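Local coordinates for secreted effector protein sseI (Salmonella enterica subsp. enterica serovar Typhimurium, PDB 4G29), which serves Salmonella as a secreted virulence effector and probably carries out cysteine-dependent hydrolysis with a catalytic domain of papain-like fold, at residues A[50-55]-A[92-97]; A[99-102]-A[108-111]; A[118-123]-A[164-169]; A[132-137]-A[153-158]. One frame throughout, in Å; residues are numbered along the deposited sequence.

Interaction 1. Residues A[50-55]-A[92-97]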
loop_
_atom_site.group_PDB
_atom_site.type_symbol
_atom_site.label_atom_id
_atom_site.label_comp_id
_atom_site.label_asym_id
_atom_site.label_seq_id
_atom_site.Cartn_x
_atom_site.Cartn_y
_atom_site.Cartn_z
ATOM N N SER A 50 0.437 -12.145 -2.414
ATOM C CA SER A 50 -0.592 -12.948 -1.715
ATOM C C SER A 50 -0.246 -14.442 -1.713
ATOM O O SER A 50 -0.345 -15.119 -0.667
ATOM C CB SER A 50 -1.954 -12.737 -2.388
ATOM O OG SER A 50 -2.926 -13.577 -1.788
ATOM N N ASN A 51 0.128 -14.992 -2.883
ATOM C CA ASN A 51 0.520 -16.409 -2.927
ATOM C C ASN A 51 1.654 -16.700 -1.942
ATOM O O ASN A 51 1.651 -17.722 -1.269
ATOM C CB ASN A 51 0.963 -16.783 -4.341
ATOM C CG ASN A 51 -0.186 -16.817 -5.335
ATOM O OD1 ASN A 51 -1.372 -16.706 -4.960
ATOM N ND2 ASN A 51 0.148 -16.949 -6.615
ATOM N N PHE A 52 2.641 -15.815 -1.927
ATOM C CA PHE A 52 3.788 -15.930 -1.037
ATOM C C PHE A 52 3.353 -15.968 0.434
ATOM O O PHE A 52 3.760 -16.839 1.207
ATOM C CB PHE A 52 4.789 -14.801 -1.269
ATOM C CG PHE A 52 6.000 -14.904 -0.398
ATOM C CD1 PHE A 52 7.044 -15.736 -0.740
ATOM C CD2 PHE A 52 6.068 -14.217 0.814
ATOM C CE1 PHE A 52 8.152 -15.839 0.101
ATOM C CE2 PHE A 52 7.154 -14.357 1.663
ATOM C CZ PHE A 52 8.192 -15.143 1.292
HETATM N N MSE A 53 2.559 -14.985 0.818
HETATM C CA MSE A 53 2.083 -14.880 2.184
HETATM C C MSE A 53 1.275 -16.102 2.616
HETATM O O MSE A 53 1.471 -16.636 3.738
HETATM C CB MSE A 53 1.269 -13.571 2.332
HETATM C CG MSE A 53 2.106 -12.295 2.143
HETATM SE SE MSE A 53 0.942 -10.774 2.290
HETATM C CE MSE A 53 0.443 -10.963 4.093
ATOM N N ASN A 54 0.439 -16.612 1.732
ATOM C CA ASN A 54 -0.413 -17.733 2.028
ATOM C C ASN A 54 0.451 -18.948 2.270
ATOM O O ASN A 54 0.249 -19.703 3.214
ATOM C CB ASN A 54 -1.423 -17.959 0.906
ATOM C CG ASN A 54 -2.162 -19.237 1.061
ATOM O OD1 ASN A 54 -3.049 -19.356 1.899
ATOM N ND2 ASN A 54 -1.804 -20.222 0.250
ATOM N N GLU A 55 1.468 -19.103 1.443
ATOM C CA GLU A 55 2.311 -20.273 1.584
ATOM C C GLU A 55 3.204 -20.181 2.862
ATOM O O GLU A 55 3.628 -21.172 3.414
ATOM C CB GLU A 55 3.084 -20.477 0.298
ATOM C CG GLU A 55 3.567 -21.914 0.155
ATOM C CD GLU A 55 4.921 -22.098 0.756
ATOM O OE1 GLU A 55 5.627 -21.056 0.893
ATOM O OE2 GLU A 55 5.273 -23.259 1.099
ATOM N N TYR A 92 -0.188 -7.887 9.225
ATOM C CA TYR A 92 1.020 -7.369 8.581
ATOM C C TYR A 92 0.718 -6.931 7.134
ATOM O O TYR A 92 -0.125 -7.514 6.461
ATOM C CB TYR A 92 2.100 -8.472 8.622
ATOM C CG TYR A 92 2.465 -8.794 10.043
ATOM C CD1 TYR A 92 3.434 -8.059 10.723
ATOM C CD2 TYR A 92 1.748 -9.744 10.747
ATOM C CE1 TYR A 92 3.750 -8.357 12.035
ATOM C CE2 TYR A 92 2.035 -10.023 12.038
ATOM C CZ TYR A 92 3.040 -9.319 12.687
ATOM O OH TYR A 92 3.359 -9.586 14.012
ATOM N N VAL A 93 1.409 -5.898 6.703
ATOM C CA VAL A 93 1.272 -5.353 5.373
ATOM C C VAL A 93 2.590 -5.594 4.656
ATOM O O VAL A 93 3.637 -5.173 5.121
ATOM C CB VAL A 93 0.939 -3.877 5.378
ATOM C CG1 VAL A 93 0.676 -3.385 3.954
ATOM C CG2 VAL A 93 -0.313 -3.614 6.261
ATOM N N PHE A 94 2.511 -6.321 3.549
ATOM C CA PHE A 94 3.593 -6.441 2.581
ATOM C C PHE A 94 3.354 -5.379 1.508
ATOM O O PHE A 94 2.342 -5.409 0.755
ATOM C CB PHE A 94 3.608 -7.842 1.981
ATOM C CG PHE A 94 4.228 -8.910 2.848
ATOM C CD1 PHE A 94 3.673 -9.278 4.069
ATOM C CD2 PHE A 94 5.288 -9.677 2.342
ATOM C CE1 PHE A 94 4.237 -10.328 4.845
ATOM C CE2 PHE A 94 5.812 -10.698 3.048
ATOM C CZ PHE A 94 5.317 -11.025 4.337
ATOM N N ASP A 95 4.273 -4.430 1.431
ATOM C CA ASP A 95 4.178 -3.340 0.480
ATOM C C ASP A 95 5.542 -3.165 -0.157
ATOM O O ASP A 95 6.266 -2.200 0.116
ATOM C CB ASP A 95 3.706 -2.075 1.221
ATOM C CG ASP A 95 3.461 -0.870 0.306
ATOM O OD1 ASP A 95 3.644 -0.980 -0.912
ATOM O OD2 ASP A 95 3.079 0.198 0.866
ATOM N N VAL A 96 5.885 -4.144 -0.982
ATOM C CA VAL A 96 7.213 -4.262 -1.554
ATOM C C VAL A 96 7.499 -3.304 -2.736
ATOM O O VAL A 96 8.603 -3.307 -3.248
ATOM C CB VAL A 96 7.598 -5.722 -1.895
ATOM C CG1 VAL A 96 7.393 -6.681 -0.676
ATOM C CG2 VAL A 96 6.811 -6.269 -3.076
ATOM N N SER A 97 6.523 -2.492 -3.131
ATOM C CA SER A 97 6.733 -1.459 -4.139
ATOM C C SER A 97 6.493 -0.038 -3.619
ATOM O O SER A 97 6.362 0.894 -4.418
ATOM C CB SER A 97 5.901 -1.728 -5.372
ATOM O OG SER A 97 4.520 -1.617 -5.148
#
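Met53, a selenomethionine, reaches from helix 42-55 onto the Phe94 ring of strand 90-95, the two side chains sliding past each other in opposite directions. From a CB directed at the strand, CG comes to rest over the middle of the ring, 3.8 Å from the Phe94 centroid and only 5° off the ring normal, as a CH-pi contact. The next atom, SE, has moved toward the rim: it lies 3.6 Å from Phe94 CD1 and 32° off the normal, an oblique Met-aromatic contact. A bend at chi3 (65°) then turns CE along the rim on the same side of the ring, leaving Met53 CE 3.6 Å from Phe94 CD1 and 4.2 Å from the backbone Tyr92 O. The preceding residue, Phe52, crosses Phe94 at about a right angle and touches it obliquely, Phe52 CE2 to Phe94 CE2 at 4.1 Å. Phe58 adds an edge-to-face ring contact to Phe94, and Val83 and Ile61 also pack on Met53. Helix 42-55 is thus seated on the sheet as in papain-like cysteine proteases, where the helix opening with Cys42 faces strands carrying His80 and Asp95, a probable catalytic triad.

Interaction 2. Residues A[99-102]-A[108-111]; sequences HQFE and NLNG
Leu109, the centre of an inverse gamma turn with a weak bond from Asn110 N to Asn108 O, turns its carbonyl into the bend formed by His99 and Glu102. No conventional hydrogen bond spans the contact. The polar part is instead a CA-H...O contact to Leu109 O, a buried oxygen without a hydrogen-bond partner: His99 CA comes to 3.3 Å of it, with 145° at the hydrogen. Glu102 CB, 3.3 Å from Leu109 O, is a van der Waals neighbour of the same oxygen. The apolar part is slight. Leu109 and Phe101 lie side by side, pointing the same way, and Leu109 CD1 sits at the edge of the Phe101 ring, 4.1 Å from Phe101 CD2. Gln100 CG covers one face of that ring, and the ring itself meets His80 edge-to-face, so this packing abuts the probable catalytic site. The remaining touches are van der Waals contacts, those of His99 with backbone. At a chi1 of 51° His99 CG sits between the backbone N and the carbonyl carbon, which lays the ring obliquely along Gly111; His99 CD2 is 3.6 Å from Gly111 C, and His99 NE2 is bonded to Val96 O. Further out, the Glu102 carboxylate passes the Asn110 amide with planes 80° apart, and Asn110 OD1 pairs with Asn11. There the touch is made by Glu102 OE2, 3.6 Å from Asn110 CB.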
loop_
_atom_site.group_PDB
_atom_site.type_symbol
_atom_site.label_atom_id
_atom_site.label_comp_id
_atom_site.label_asym_id
_atom_site.label_seq_id
_atom_site.Cartn_x
_atom_site.Cartn_y
_atom_site.Cartn_z
ATOM N N HIS A 99 8.413 2.073 -2.363
ATOM C CA HIS A 99 9.480 2.956 -2.789
ATOM C C HIS A 99 9.337 3.491 -4.191
ATOM O O HIS A 99 10.176 4.350 -4.598
ATOM C CB HIS A 99 10.869 2.369 -2.615
ATOM C CG HIS A 99 10.999 1.014 -3.203
ATOM N ND1 HIS A 99 11.928 0.697 -4.171
ATOM C CD2 HIS A 99 10.237 -0.077 -3.033
ATOM C CE1 HIS A 99 11.786 -0.587 -4.483
ATOM N NE2 HIS A 99 10.750 -1.066 -3.822
ATOM N N GLN A 100 8.292 3.078 -4.910
ATOM C CA GLN A 100 7.948 3.784 -6.152
ATOM C C GLN A 100 7.714 5.295 -5.934
ATOM O O GLN A 100 7.814 6.059 -6.870
ATOM C CB GLN A 100 6.796 3.150 -6.904
ATOM C CG GLN A 100 5.433 3.371 -6.323
ATOM C CD GLN A 100 4.288 3.178 -7.298
ATOM O OE1 GLN A 100 4.416 3.469 -8.493
ATOM N NE2 GLN A 100 3.112 2.802 -6.771
ATOM N N PHE A 101 7.448 5.701 -4.694
ATOM C CA PHE A 101 7.171 7.096 -4.326
ATOM C C PHE A 101 8.376 7.888 -3.813
ATOM O O PHE A 101 8.280 9.117 -3.582
ATOM C CB PHE A 101 6.032 7.152 -3.295
ATOM C CG PHE A 101 4.766 6.545 -3.791
ATOM C CD1 PHE A 101 4.189 7.022 -4.941
ATOM C CD2 PHE A 101 4.184 5.482 -3.126
ATOM C CE1 PHE A 101 3.048 6.473 -5.461
ATOM C CE2 PHE A 101 3.029 4.913 -3.598
ATOM C CZ PHE A 101 2.456 5.391 -4.764
ATOM N N GLU A 102 9.510 7.209 -3.655
ATOM C CA GLU A 102 10.737 7.842 -3.116
ATOM C C GLU A 102 11.086 9.158 -3.785
ATOM O O GLU A 102 11.481 10.143 -3.106
ATOM C CB GLU A 102 11.929 6.897 -3.251
ATOM C CG GLU A 102 13.120 7.310 -2.393
ATOM C CD GLU A 102 14.357 6.458 -2.658
ATOM O OE1 GLU A 102 14.366 5.718 -3.677
ATOM O OE2 GLU A 102 15.325 6.549 -1.847
ATOM N N ASN A 108 10.880 9.280 2.269
ATOM C CA ASN A 108 10.968 8.358 3.396
ATOM C C ASN A 108 10.556 6.927 3.042
ATOM O O ASN A 108 10.940 5.972 3.726
ATOM C CB ASN A 108 10.154 8.883 4.589
ATOM C CG ASN A 108 10.771 10.159 5.233
ATOM O OD1 ASN A 108 11.995 10.361 5.210
ATOM N ND2 ASN A 108 9.921 11.014 5.806
ATOM N N LEU A 109 9.818 6.780 1.946
ATOM C CA LEU A 109 9.513 5.472 1.372
ATOM C C LEU A 109 10.669 5.068 0.477
ATOM O O LEU A 109 10.633 5.195 -0.731
ATOM C CB LEU A 109 8.210 5.504 0.579
ATOM C CG LEU A 109 6.983 5.904 1.417
ATOM C CD1 LEU A 109 5.677 5.721 0.650
ATOM C CD2 LEU A 109 6.933 5.135 2.718
ATOM N N ASN A 110 11.740 4.620 1.118
ATOM C CA ASN A 110 12.988 4.420 0.454
ATOM C C ASN A 110 13.378 2.958 0.295
ATOM O O ASN A 110 14.496 2.654 -0.076
ATOM C CB ASN A 110 14.093 5.177 1.203
ATOM C CG ASN A 110 14.259 4.737 2.654
ATOM O OD1 ASN A 110 13.882 3.631 3.062
ATOM N ND2 ASN A 110 14.904 5.600 3.435
ATOM N N GLY A 111 12.438 2.061 0.543
ATOM C CA GLY A 111 12.623 0.667 0.200
ATOM C C GLY A 111 11.350 -0.115 0.344
ATOM O O GLY A 111 10.346 0.398 0.866
#

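Interaction 3. Residues A[118-123]-A[164-169]; sequences DEWVCK and VFVTSP
Val166 divides its two methyls between neighbouring residues of helix 117-126, set by a first torsion of 175°: CG1, trans to the backbone N, goes to Val121, while CG2, trans to the carbonyl carbon, goes to Trp120. The indole is brought into range by a chi1 of 180° and a chi2 near a right angle (87°), which extend its six-membered ring from a CB that does not itself point at Val166. Trp120 and Val166 cross at about a right angle, and the touch is made by Trp120 CZ3 and Val166 CG2 at 4.2 Å, oblique to the ring. Val121 and Val166 run past each other in opposite directions; their CG1 atoms are 4.2 Å apart, and Val166 CG1 also rests 3.9 Å from Val121 O. No hydrogen bond joins the two segments; the contact is methyl against methyl, indole and one backbone oxygen. The polar end of Trp120 is engaged at the far side of the indole, where NE1 bonds Asp95 OD2, and Val166 thereby packs behind a residue that probably positions the acid of the catalytic triad. Val166 O is bonded to Arg125 NE, a second tie to the helix. Helix 117-126 follows edge strand 113-116, lays Trp120 on Arg64 and Ile66 of strand 61-69, and meets Val166 just past strand 164-165 at the other edge of the sheet, beside strand 132-138.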
loop_
_atom_site.group_PDB
_atom_site.type_symbol
_atom_site.label_atom_id
_atom_site.label_comp_id
_atom_site.label_asym_id
_atom_site.label_seq_id
_atom_site.Cartn_x
_atom_site.Cartn_y
_atom_site.Cartn_z
ATOM N N ASP A 118 0.047 -1.374 11.976
ATOM C CA ASP A 118 0.172 -0.098 12.634
ATOM C C ASP A 118 1.472 0.583 12.213
ATOM O O ASP A 118 1.494 1.819 12.111
ATOM C CB ASP A 118 0.142 -0.245 14.155
ATOM C CG ASP A 118 -1.261 -0.517 14.703
ATOM O OD1 ASP A 118 -2.272 -0.506 13.976
ATOM O OD2 ASP A 118 -1.353 -0.741 15.904
ATOM N N GLU A 119 2.545 -0.201 12.009
ATOM C CA GLU A 119 3.820 0.368 11.603
ATOM C C GLU A 119 3.705 0.911 10.201
ATOM O O GLU A 119 4.290 1.952 9.889
ATOM C CB GLU A 119 4.947 -0.651 11.699
ATOM C CG GLU A 119 5.334 -1.037 13.072
ATOM C CD GLU A 119 6.205 -2.274 13.148
ATOM O OE1 GLU A 119 6.166 -3.151 12.265
ATOM O OE2 GLU A 119 6.934 -2.385 14.166
ATOM N N TRP A 120 2.929 0.218 9.349
ATOM C CA TRP A 120 2.732 0.623 7.957
ATOM C C TRP A 120 2.037 2.014 7.915
ATOM O O TRP A 120 2.473 2.956 7.242
ATOM C CB TRP A 120 1.958 -0.437 7.206
ATOM C CG TRP A 120 1.693 -0.137 5.724
ATOM C CD1 TRP A 120 2.515 -0.429 4.680
ATOM C CD2 TRP A 120 0.565 0.547 5.179
ATOM N NE1 TRP A 120 1.976 0.013 3.509
ATOM C CE2 TRP A 120 0.754 0.607 3.785
ATOM C CE3 TRP A 120 -0.615 1.090 5.720
ATOM C CZ2 TRP A 120 -0.139 1.167 2.963
ATOM C CZ3 TRP A 120 -1.510 1.684 4.865
ATOM C CH2 TRP A 120 -1.274 1.711 3.500
ATOM N N VAL A 121 0.995 2.178 8.717
ATOM C CA VAL A 121 0.298 3.443 8.759
ATOM C C VAL A 121 1.230 4.575 9.221
ATOM O O VAL A 121 1.203 5.687 8.696
ATOM C CB VAL A 121 -0.909 3.351 9.697
ATOM C CG1 VAL A 121 -1.459 4.768 9.954
ATOM C CG2 VAL A 121 -1.951 2.500 9.107
ATOM N N CYS A 122 2.044 4.255 10.233
ATOM C CA CYS A 122 3.026 5.148 10.794
ATOM C C CYS A 122 4.017 5.575 9.750
ATOM O O CYS A 122 4.302 6.767 9.625
ATOM C CB CYS A 122 3.713 4.473 11.976
ATOM S SG CYS A 122 2.610 4.511 13.444
ATOM N N LYS A 123 4.471 4.619 8.948
ATOM C CA LYS A 123 5.454 4.902 7.895
ATOM C C LYS A 123 4.903 5.902 6.850
ATOM O O LYS A 123 5.581 6.878 6.482
ATOM C CB LYS A 123 5.888 3.620 7.189
ATOM C CG LYS A 123 7.148 3.783 6.336
ATOM C CD LYS A 123 8.397 3.860 7.182
ATOM C CE LYS A 123 9.651 4.007 6.363
ATOM N NZ LYS A 123 10.907 4.156 7.202
ATOM N N VAL A 164 -10.676 4.282 4.771
ATOM C CA VAL A 164 -9.902 4.379 5.993
ATOM C C VAL A 164 -8.801 5.403 5.801
ATOM O O VAL A 164 -7.948 5.243 4.936
ATOM C CB VAL A 164 -9.310 3.026 6.438
ATOM C CG1 VAL A 164 -8.550 3.153 7.761
ATOM C CG2 VAL A 164 -10.413 1.932 6.501
ATOM N N PHE A 165 -8.801 6.473 6.592
ATOM C CA PHE A 165 -7.778 7.530 6.474
ATOM C C PHE A 165 -6.495 7.126 7.150
ATOM O O PHE A 165 -6.491 6.644 8.291
ATOM C CB PHE A 165 -8.285 8.854 7.023
ATOM C CG PHE A 165 -9.466 9.374 6.286
ATOM C CD1 PHE A 165 -9.292 10.050 5.070
ATOM C CD2 PHE A 165 -10.748 9.249 6.798
ATOM C CE1 PHE A 165 -10.376 10.491 4.376
ATOM C CE2 PHE A 165 -11.836 9.751 6.102
ATOM C CZ PHE A 165 -11.639 10.336 4.893
ATOM N N VAL A 166 -5.407 7.291 6.395
ATOM C CA VAL A 166 -4.046 7.255 6.893
ATOM C C VAL A 166 -3.604 8.636 7.353
ATOM O O VAL A 166 -3.014 8.793 8.428
ATOM C CB VAL A 166 -3.126 6.725 5.841
ATOM C CG1 VAL A 166 -1.677 6.809 6.336
ATOM C CG2 VAL A 166 -3.521 5.257 5.566
ATOM N N THR A 167 -3.930 9.637 6.545
ATOM C CA THR A 167 -3.750 11.050 6.856
ATOM C C THR A 167 -5.047 11.818 6.693
ATOM O O THR A 167 -5.967 11.325 6.096
ATOM C CB THR A 167 -2.662 11.717 5.958
ATOM O OG1 THR A 167 -3.125 11.811 4.601
ATOM C CG2 THR A 167 -1.339 11.024 6.056
ATOM N N SER A 168 -5.102 13.004 7.271
ATOM C CA SER A 168 -6.259 13.914 7.175
ATOM C C SER A 168 -5.752 15.342 7.202
ATOM O O SER A 168 -5.905 16.056 8.200
ATOM C CB SER A 168 -7.252 13.667 8.306
ATOM O OG SER A 168 -8.487 14.315 8.048
ATOM N N PRO A 169 -5.130 15.773 6.115
ATOM C CA PRO A 169 -4.447 17.066 6.095
ATOM C C PRO A 169 -5.419 18.224 6.288
ATOM O O PRO A 169 -6.634 18.107 5.974
ATOM C CB PRO A 169 -3.809 17.148 4.736
ATOM C CG PRO A 169 -4.213 15.966 3.989
ATOM C CD PRO A 169 -4.933 15.004 4.862
#

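Interaction 4. Residues A[132-137]-A[153-158]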
loop_
_atom_site.group_PDB
_atom_site.type_symbol
_atom_site.label_atom_id
_atom_site.label_comp_id
_atom_site.label_asym_id
_atom_site.label_seq_id
_atom_site.Cartn_x
_atom_site.Cartn_y
_atom_site.Cartn_z
ATOM N N LEU A 132 -3.248 13.661 1.202
ATOM C CA LEU A 132 -4.360 12.917 1.716
ATOM C C LEU A 132 -4.225 11.503 1.255
ATOM O O LEU A 132 -4.179 11.225 0.036
ATOM C CB LEU A 132 -5.668 13.464 1.191
ATOM C CG LEU A 132 -6.940 12.654 1.481
ATOM C CD1 LEU A 132 -7.275 12.538 2.987
ATOM C CD2 LEU A 132 -8.165 13.226 0.715
ATOM N N ILE A 133 -4.191 10.615 2.226
ATOM C CA ILE A 133 -4.026 9.190 1.943
ATOM C C ILE A 133 -5.135 8.406 2.633
ATOM O O ILE A 133 -5.331 8.537 3.846
ATOM C CB ILE A 133 -2.658 8.676 2.394
ATOM C CG1 ILE A 133 -1.526 9.541 1.800
ATOM C CG2 ILE A 133 -2.527 7.168 2.021
ATOM C CD1 ILE A 133 -0.120 9.041 2.108
ATOM N N TYR A 134 -5.833 7.583 1.855
ATOM C CA TYR A 134 -6.835 6.647 2.394
ATOM C C TYR A 134 -6.847 5.338 1.598
ATOM O O TYR A 134 -6.378 5.302 0.464
ATOM C CB TYR A 134 -8.213 7.327 2.460
ATOM C CG TYR A 134 -8.827 7.750 1.177
ATOM C CD1 TYR A 134 -9.353 6.799 0.255
ATOM C CD2 TYR A 134 -8.885 9.085 0.843
ATOM C CE1 TYR A 134 -9.939 7.227 -0.902
ATOM C CE2 TYR A 134 -9.487 9.509 -0.313
ATOM C CZ TYR A 134 -9.994 8.601 -1.175
ATOM O OH TYR A 134 -10.549 9.053 -2.333
ATOM N N TYR A 135 -7.476 4.337 2.185
ATOM C CA TYR A 135 -7.520 3.007 1.631
ATOM C C TYR A 135 -8.796 2.252 1.967
ATOM O O TYR A 135 -9.595 2.630 2.876
ATOM C CB TYR A 135 -6.272 2.247 2.088
ATOM C CG TYR A 135 -6.290 1.803 3.553
ATOM C CD1 TYR A 135 -6.987 0.654 3.927
ATOM C CD2 TYR A 135 -5.585 2.508 4.532
ATOM C CE1 TYR A 135 -6.989 0.220 5.216
ATOM C CE2 TYR A 135 -5.606 2.106 5.841
ATOM C CZ TYR A 135 -6.279 0.960 6.183
ATOM O OH TYR A 135 -6.234 0.595 7.525
ATOM N N THR A 136 -8.958 1.125 1.258
ATOM C CA THR A 136 -9.976 0.183 1.570
ATOM C C THR A 136 -9.343 -1.212 1.339
ATOM O O THR A 136 -8.575 -1.368 0.402
ATOM C CB THR A 136 -11.221 0.324 0.639
ATOM O OG1 THR A 136 -11.723 1.659 0.666
ATOM C CG2 THR A 136 -12.334 -0.728 0.984
ATOM N N ASP A 137 -9.609 -2.161 2.240
ATOM C CA ASP A 137 -9.255 -3.570 2.053
ATOM C C ASP A 137 -10.361 -4.377 1.381
ATOM O O ASP A 137 -11.565 -4.248 1.714
ATOM C CB ASP A 137 -8.859 -4.207 3.399
ATOM C CG ASP A 137 -7.608 -3.620 4.008
ATOM O OD1 ASP A 137 -6.766 -3.112 3.281
ATOM O OD2 ASP A 137 -7.464 -3.676 5.255
ATOM N N ARG A 153 -11.638 11.109 -11.447
ATOM C CA ARG A 153 -12.447 11.060 -10.272
ATOM C C ARG A 153 -12.507 12.449 -9.660
ATOM O O ARG A 153 -11.498 13.090 -9.559
ATOM C CB ARG A 153 -11.694 10.118 -9.313
ATOM C CG ARG A 153 -12.387 9.683 -8.224
ATOM C CD ARG A 153 -11.641 8.576 -7.532
ATOM N NE ARG A 153 -11.459 7.357 -8.296
ATOM C CZ ARG A 153 -12.088 6.190 -8.077
ATOM N NH1 ARG A 153 -12.995 6.070 -7.111
ATOM N NH2 ARG A 153 -11.774 5.127 -8.832
ATOM N N GLU A 154 -13.655 12.869 -9.168
ATOM C CA GLU A 154 -13.750 14.159 -8.483
ATOM C C GLU A 154 -13.821 13.931 -6.965
ATOM O O GLU A 154 -14.732 13.270 -6.482
ATOM C CB GLU A 154 -14.977 14.872 -8.978
ATOM C CG GLU A 154 -15.169 16.251 -8.350
ATOM C CD GLU A 154 -16.524 16.847 -8.677
ATOM O OE1 GLU A 154 -17.529 16.137 -8.435
ATOM O OE2 GLU A 154 -16.569 18.018 -9.118
ATOM N N LEU A 155 -12.841 14.462 -6.231
ATOM C CA LEU A 155 -12.689 14.159 -4.798
ATOM C C LEU A 155 -13.977 14.571 -4.059
ATOM O O LEU A 155 -14.535 13.822 -3.252
ATOM C CB LEU A 155 -11.455 14.868 -4.223
ATOM C CG LEU A 155 -11.269 14.763 -2.717
ATOM C CD1 LEU A 155 -11.147 13.301 -2.263
ATOM C CD2 LEU A 155 -10.035 15.572 -2.322
ATOM N N GLU A 156 -14.455 15.748 -4.384
ATOM C CA GLU A 156 -15.599 16.321 -3.698
ATOM C C GLU A 156 -16.841 15.424 -3.768
ATOM O O GLU A 156 -17.711 15.512 -2.914
ATOM C CB GLU A 156 -15.850 17.714 -4.262
ATOM C CG GLU A 156 -17.168 18.379 -4.002
ATOM C CD GLU A 156 -17.401 19.484 -5.027
ATOM O OE1 GLU A 156 -16.633 20.473 -4.988
ATOM O OE2 GLU A 156 -18.299 19.339 -5.899
ATOM N N SER A 157 -16.940 14.579 -4.774
ATOM C CA SER A 157 -18.124 13.749 -4.941
ATOM C C SER A 157 -17.827 12.275 -4.718
ATOM O O SER A 157 -18.667 11.428 -4.996
ATOM C CB SER A 157 -18.780 14.022 -6.310
ATOM O OG SER A 157 -17.961 13.590 -7.378
ATOM N N GLU A 158 -16.643 11.942 -4.200
ATOM C CA GLU A 158 -16.338 10.568 -3.823
ATOM C C GLU A 158 -16.967 10.196 -2.507
ATOM O O GLU A 158 -16.901 10.971 -1.568
ATOM C CB GLU A 158 -14.820 10.380 -3.666
ATOM C CG GLU A 158 -14.118 10.240 -4.953
ATOM C CD GLU A 158 -14.542 8.993 -5.700
ATOM O OE1 GLU A 158 -14.172 7.853 -5.268
ATOM O OE2 GLU A 158 -15.238 9.176 -6.723
HETATM O O HOH W 1 -12.281 7.337 -3.643
#
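Leu132 and Leu155 meet by their branch ends alone, for the extended strand 132-138 and the loop carrying the short 3-10 turn 155-156 stay 10.6 Å apart at the CA atoms of these two residues. The loop leans on strand 132-138 of the antiparallel sheet of the papain-like fold. Leu155 CD1 is the shared contact point: Leu132 CD2 is 4.2 Å from it, and Tyr134 OH is 4.3 Å from Leu155 CD1. Leu155 gets there through a chi1 of 174°, which swings its end toward the strand from a CB that points elsewhere. Trp171 of helix 170-176 packs on both leucines, closing the apolar patch. Beyond it the contact turns polar. Tyr134 OH is hydrogen-bonded to Trp69 NE1 and also, at 2.8 Å, to a water, which donates in turn to Glu158 OE1, a water bridge that links Tyr134 and Glu158, which do not bond each other directly. Arg153 grips the same oxygen, OE1, and is itself held by Asp149 at NH2. The salt bridge runs from Arg153 NH1 to Glu158 OE1 at 2.8 Å, with the oxygen in the guanidinium plane but the nitrogen 42° out of the carboxylate plane.

Interactions 1, 3 and 4 all reach one antiparallel sheet. The helices of interactions 1 and 3 lie on opposite faces of it, the contact centres about 19 Å apart, and the two contacts meet through Asp95 OD2 and Trp120 NE1 at 2.9 Å, at the acid of the probable Cys42-His80-Asp95 triad. Interaction 2 follows interaction 1 directly in sequence and flanks the triad through Phe101; it also reaches interaction 3, Leu109 CD2 lying 3.9 Å from Lys123 CG. Interaction 4 is nested within the loop closed by interaction 3 and shares a strand pairing with it, Val166 N to Ile133 O at 2.8 Å. It lies farthest from interaction 1, about 24 Å between centres, across the chain's middle.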